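Long-range contacts in Two-component system sensor histidine kinase (PDB 3OTT), which probably senses saccharides with its extracellular region and relays the signal by ATP-dependent histidine phosphorylation: residues I314-T318 with I346-A352; L309-I314 with A616-S622. All blocks are in the same frame, centred on the assembly; numbering follows the deposited sequence.

Followed from the N terminus, the chain completes a first seven-bladed propeller and then enters 309-314, which opens a second. Strand 310-313 pairs with 618-622 only after some 300 more residues, so interaction 2 closes the larger loop and joins the two ends of this propeller. The chain turns at Ile314, a residue common to both contacts, into the short helical turn 315-318. That turn meets 346-352 after 27 intervening residues, which nests interaction 1 inside the loop of interaction 2. One contact thus seals the last blade, and the other packs the turn against the blade that comes next in the chain, 326-361. The two meet where Pro351 touches Ile312 and Ile621.

Interaction 1 of 2, residues I314-T318 with I346-A352; sequences ISQIT and IRFTDPA. With TBR (hexatantalum dodecabromide), chain D.
Ile317 lays its CG2 methyl over one face of the Phe348 ring, displaced toward the CG and CD2 side. The methyl carbon is 4.1 Å from the ring centroid and 24° off the normal, a CH-pi contact. Phe348 has chi1 at 65°, which sets its ring between the backbone N and carbonyl carbon and presents a face to the isoleucine. The beta-branch of Ile317 suits this place because its two arms do different work. While CG2 covers the ring, the CG1 arm carries CD1 toward the loop after the strand, 3.6 Å from Pro351 O. Beside this pair, Ile314 and Ile346 cross at about a right angle, with Ile314 CG2 3.7 Å from Ile346 CD1. These apolar groups pack the helical turn 315-318, which leads into the first blade built from consecutive strands, 326-361, of the second seven-bladed propeller, against strand 344-348 of that blade. Phe339 meets the Phe348 ring edge-to-face from the neighbouring strand 337-341.

The polar link is made by Gln316, whose extended chain brings NE2 3.2 Å from Ala352 O. The bond is nearly straight (170°), and Ala352 O lies in the amide plane of the glutamine, although the N-H comes to it from above the carbonyl plane. Both residues also border the hexatantalum dodecabromide cluster, with Gln316 NE2 3.6 Å from BR2 and Ala352 O 3.5 Å from BR6. A leucine here would probably leave Ala352 O without this donor and the 350-352 loop less firmly tied to the helical turn. Within that loop, Asp350 OD1 accepts the N-H of Glu354 and, weakly, that of Ala352.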
# COMPACT_ATOMS: atom_id res chain seq x y z
N ILE B 314 -2.44 8.47 -5.95
CA ILE B 314 -3.03 8.81 -4.64
C ILE B 314 -2.20 8.30 -3.51
O ILE B 314 -2.23 8.89 -2.47
CB ILE B 314 -4.41 8.11 -4.27
CG1 ILE B 314 -5.12 7.49 -5.40
CG2 ILE B 314 -5.37 9.08 -3.56
CD1 ILE B 314 -6.54 7.05 -4.93
N SER B 315 -1.56 7.15 -3.69
CA SER B 315 -0.77 6.57 -2.65
C SER B 315 0.34 7.53 -2.22
O SER B 315 0.85 7.39 -1.14
CB SER B 315 -0.14 5.23 -3.07
OG SER B 315 0.62 5.36 -4.26
N GLN B 316 0.70 8.47 -3.08
CA GLN B 316 1.71 9.47 -2.74
C GLN B 316 1.16 10.47 -1.70
O GLN B 316 1.91 11.13 -1.03
CB GLN B 316 2.26 10.18 -4.01
CG GLN B 316 3.49 11.12 -3.75
CD GLN B 316 3.94 11.88 -4.98
OE1 GLN B 316 4.11 11.32 -6.07
NE2 GLN B 316 4.15 13.17 -4.82
N ILE B 317 -0.17 10.54 -1.56
CA ILE B 317 -0.85 11.44 -0.63
C ILE B 317 -1.09 11.14 0.90
O ILE B 317 -0.39 11.76 1.69
CB ILE B 317 -2.14 12.01 -1.28
CG1 ILE B 317 -1.80 12.78 -2.57
CG2 ILE B 317 -2.94 12.85 -0.31
CD1 ILE B 317 -0.76 13.97 -2.46
N THR B 318 -1.95 10.28 1.45
CA THR B 318 -2.25 8.84 1.38
C THR B 318 -1.27 7.86 2.06
O THR B 318 -1.42 7.62 3.25
CB THR B 318 -3.12 8.34 0.21
OG1 THR B 318 -4.48 8.77 0.44
CG2 THR B 318 -3.18 6.87 0.15
N ILE B 346 -10.88 13.04 0.35
CA ILE B 346 -9.58 13.15 0.96
C ILE B 346 -9.24 14.63 1.20
O ILE B 346 -9.28 15.43 0.24
CB ILE B 346 -8.52 12.49 0.10
CG1 ILE B 346 -8.93 11.05 -0.27
CG2 ILE B 346 -7.13 12.50 0.80
CD1 ILE B 346 -8.06 10.45 -1.37
N ARG B 347 -8.94 14.95 2.47
CA ARG B 347 -8.39 16.23 2.87
C ARG B 347 -6.87 16.17 3.09
O ARG B 347 -6.38 15.29 3.81
CB ARG B 347 -8.94 16.66 4.23
CG ARG B 347 -8.89 18.13 4.49
CD ARG B 347 -9.22 18.37 5.93
NE ARG B 347 -8.03 18.24 6.75
CZ ARG B 347 -7.93 18.64 8.01
NH1 ARG B 347 -8.97 19.19 8.62
NH2 ARG B 347 -6.76 18.52 8.65
N PHE B 348 -6.15 17.14 2.54
CA PHE B 348 -4.70 17.12 2.64
C PHE B 348 -4.17 18.52 2.36
O PHE B 348 -4.90 19.35 1.83
CB PHE B 348 -4.11 16.02 1.70
CG PHE B 348 -4.31 16.27 0.24
CD1 PHE B 348 -5.55 16.01 -0.37
CD2 PHE B 348 -3.26 16.75 -0.55
CE1 PHE B 348 -5.75 16.24 -1.78
CE2 PHE B 348 -3.44 16.99 -1.94
CZ PHE B 348 -4.71 16.76 -2.55
N THR B 349 -2.94 18.81 2.75
CA THR B 349 -2.43 20.17 2.62
C THR B 349 -1.32 20.39 1.57
O THR B 349 -1.08 21.52 1.12
CB THR B 349 -1.87 20.69 3.95
OG1 THR B 349 -0.78 19.84 4.34
CG2 THR B 349 -2.97 20.69 5.03
N ASP B 350 -0.61 19.36 1.17
CA ASP B 350 0.32 19.63 0.07
C ASP B 350 0.21 18.59 -1.06
O ASP B 350 0.18 17.40 -0.78
CB ASP B 350 1.79 19.82 0.55
CG ASP B 350 2.53 18.49 0.74
OD1 ASP B 350 3.49 18.25 -0.05
OD2 ASP B 350 2.16 17.69 1.67
N PRO B 351 0.11 19.07 -2.31
CA PRO B 351 -0.05 18.26 -3.50
C PRO B 351 1.06 17.22 -3.70
O PRO B 351 0.92 16.32 -4.53
CB PRO B 351 -0.03 19.29 -4.63
CG PRO B 351 0.78 20.47 -4.00
CD PRO B 351 0.13 20.50 -2.65
N ALA B 352 2.16 17.33 -2.96
CA ALA B 352 3.20 16.30 -3.08
C ALA B 352 3.17 15.28 -1.90
O ALA B 352 3.96 14.29 -1.88
CB ALA B 352 4.59 16.94 -3.29
TA1 TBR D . 9.50 11.45 -4.92
TA2 TBR D . 11.73 13.02 -5.21
TA3 TBR D . 9.28 14.19 -4.33
TA4 TBR D . 11.49 13.92 -2.58
TA5 TBR D . 9.22 12.30 -2.30
TA6 TBR D . 11.59 11.17 -3.22
BR1 TBR D . 10.70 11.62 -7.22
BR2 TBR D . 7.59 12.90 -5.92
BR3 TBR D . 7.61 10.57 -3.40
BR4 TBR D . 10.47 9.11 -4.36
BR5 TBR D . 10.66 15.06 -6.38
BR6 TBR D . 7.38 14.16 -2.57
BR7 TBR D . 10.19 13.69 -0.32
BR8 TBR D . 13.20 12.31 -1.50
BR9 TBR D . 13.39 14.74 -4.16
BRA TBR D . 10.23 16.20 -2.93
BRB TBR D . 10.35 10.28 -1.11
BRC TBR D . 13.52 11.19 -4.98

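Interaction 2 of 2, residues L309-I314 with A616-S622; sequences LQFIPI and ADGFGIS
The carbonyl oxygen of Asp617 is met by two groups from the opposing strand's end: Ile314 N, 3.0 Å from Asp617 O, hydrogen-bonds from above the carbonyl plane, and Pro313 CA makes a CA-H...O contact with it at 3.4 Å. Further along, Ile312 and Phe619 form an antiparallel hydrogen-bonded pair, with Ile312 N 2.8 Å from Phe619 O and Phe619 N 2.9 Å from Ile312 O. Proline, which has no N-H to give, is tolerated opposite Gly618 because that pair is non-hydrogen-bonded.

On one face of the sheet, Ile312 and Phe619 lie side by side. A chi1 of 59° on Phe619 turns one face of the ring to Ile312 CB, a CH-pi contact with the carbon 4.0 Å from the centroid. Ile312 CD1 also meets Ile621 CD1. On the other face, Phe311 swings its ring across the backbone of Gly618 and Gly620, with Phe311 CZ 3.5 Å from Gly618 CA. Glycine suits position 618, because the ring and Ile312 O lie where a CB would be and because its backbone angles call for it. Lys597 makes a cation-pi contact with Phe311.

The first strand of this second propeller thus closes its last blade, the "Velcro" closure of beta-propellers: 310-313 is outermost, followed inward by 618-623, 610-615 and 601-605.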
# COMPACT_ATOMS: atom_id res chain seq x y z
N LEU B 309 3.00 15.11 -18.74
CA LEU B 309 2.16 15.68 -17.70
C LEU B 309 2.60 15.11 -16.39
O LEU B 309 2.73 13.89 -16.28
CB LEU B 309 0.71 15.28 -17.97
CG LEU B 309 -0.34 15.69 -16.94
CD1 LEU B 309 -0.70 17.19 -17.03
CD2 LEU B 309 -1.59 14.81 -17.09
N GLN B 310 2.80 15.94 -15.37
CA GLN B 310 3.12 15.43 -14.05
C GLN B 310 1.88 14.73 -13.43
O GLN B 310 0.89 15.38 -13.14
CB GLN B 310 3.61 16.59 -13.17
CG GLN B 310 3.85 16.29 -11.70
CD GLN B 310 5.12 15.53 -11.39
OE1 GLN B 310 6.09 15.53 -12.17
NE2 GLN B 310 5.16 14.90 -10.22
N PHE B 311 1.94 13.42 -13.24
CA PHE B 311 0.83 12.66 -12.61
C PHE B 311 1.20 12.20 -11.22
O PHE B 311 2.24 11.61 -11.01
CB PHE B 311 0.39 11.45 -13.48
CG PHE B 311 -0.90 10.80 -13.03
CD1 PHE B 311 -2.13 11.39 -13.30
CD2 PHE B 311 -0.89 9.60 -12.33
CE1 PHE B 311 -3.34 10.77 -12.89
CE2 PHE B 311 -2.07 9.00 -11.91
CZ PHE B 311 -3.29 9.56 -12.19
N ILE B 312 0.34 12.47 -10.26
CA ILE B 312 0.56 12.14 -8.88
C ILE B 312 -0.44 11.02 -8.54
O ILE B 312 -1.64 11.24 -8.69
CB ILE B 312 0.27 13.38 -8.03
CG1 ILE B 312 1.20 14.52 -8.48
CG2 ILE B 312 0.34 13.04 -6.59
CD1 ILE B 312 2.07 15.15 -7.43
N PRO B 313 0.05 9.81 -8.16
CA PRO B 313 -0.84 8.72 -7.75
C PRO B 313 -1.28 8.98 -6.33
O PRO B 313 -0.54 9.67 -5.60
CB PRO B 313 0.05 7.46 -7.82
CG PRO B 313 1.40 7.94 -7.68
CD PRO B 313 1.44 9.34 -8.32
N ILE B 314 -2.44 8.47 -5.95
CA ILE B 314 -3.03 8.81 -4.64
C ILE B 314 -2.20 8.30 -3.51
O ILE B 314 -2.23 8.89 -2.47
CB ILE B 314 -4.41 8.11 -4.27
CG1 ILE B 314 -5.12 7.49 -5.40
CG2 ILE B 314 -5.37 9.08 -3.56
CD1 ILE B 314 -6.54 7.05 -4.93
N ALA B 616 -8.20 8.64 -12.56
CA ALA B 616 -8.24 7.34 -11.93
C ALA B 616 -7.07 7.17 -10.98
O ALA B 616 -5.91 7.21 -11.40
CB ALA B 616 -8.21 6.25 -13.02
N ASP B 617 -7.36 7.02 -9.69
CA ASP B 617 -6.28 6.76 -8.68
C ASP B 617 -5.16 7.83 -8.67
O ASP B 617 -3.99 7.52 -8.38
CB ASP B 617 -5.72 5.33 -8.87
CG ASP B 617 -6.85 4.25 -8.85
OD1 ASP B 617 -7.92 4.44 -8.22
OD2 ASP B 617 -6.69 3.21 -9.50
N GLY B 618 -5.51 9.09 -8.94
CA GLY B 618 -4.47 10.12 -8.96
C GLY B 618 -4.94 11.35 -9.70
O GLY B 618 -6.10 11.43 -10.12
N PHE B 619 -4.05 12.32 -9.83
CA PHE B 619 -4.37 13.54 -10.51
C PHE B 619 -3.13 14.11 -11.19
O PHE B 619 -2.02 13.94 -10.72
CB PHE B 619 -4.96 14.58 -9.54
CG PHE B 619 -4.04 14.93 -8.41
CD1 PHE B 619 -4.08 14.22 -7.23
CD2 PHE B 619 -3.10 15.96 -8.55
CE1 PHE B 619 -3.20 14.51 -6.20
CE2 PHE B 619 -2.25 16.30 -7.51
CZ PHE B 619 -2.29 15.57 -6.33
N GLY B 620 -3.33 14.80 -12.29
CA GLY B 620 -2.22 15.53 -12.92
C GLY B 620 -2.15 16.95 -12.40
O GLY B 620 -3.12 17.51 -11.88
N ILE B 621 -0.98 17.55 -12.54
CA ILE B 621 -0.81 18.95 -12.23
C ILE B 621 -0.13 19.53 -13.43
O ILE B 621 0.78 18.91 -13.98
CB ILE B 621 0.12 19.19 -11.05
CG1 ILE B 621 -0.33 18.40 -9.82
CG2 ILE B 621 0.18 20.66 -10.71
CD1 ILE B 621 0.69 18.51 -8.64
N SER B 622 -0.57 20.71 -13.82
CA SER B 622 -0.05 21.36 -14.99
C SER B 622 -0.09 22.86 -14.74
O SER B 622 -0.99 23.35 -14.06
CB SER B 622 -0.92 20.98 -16.19
OG SER B 622 -0.52 21.64 -17.38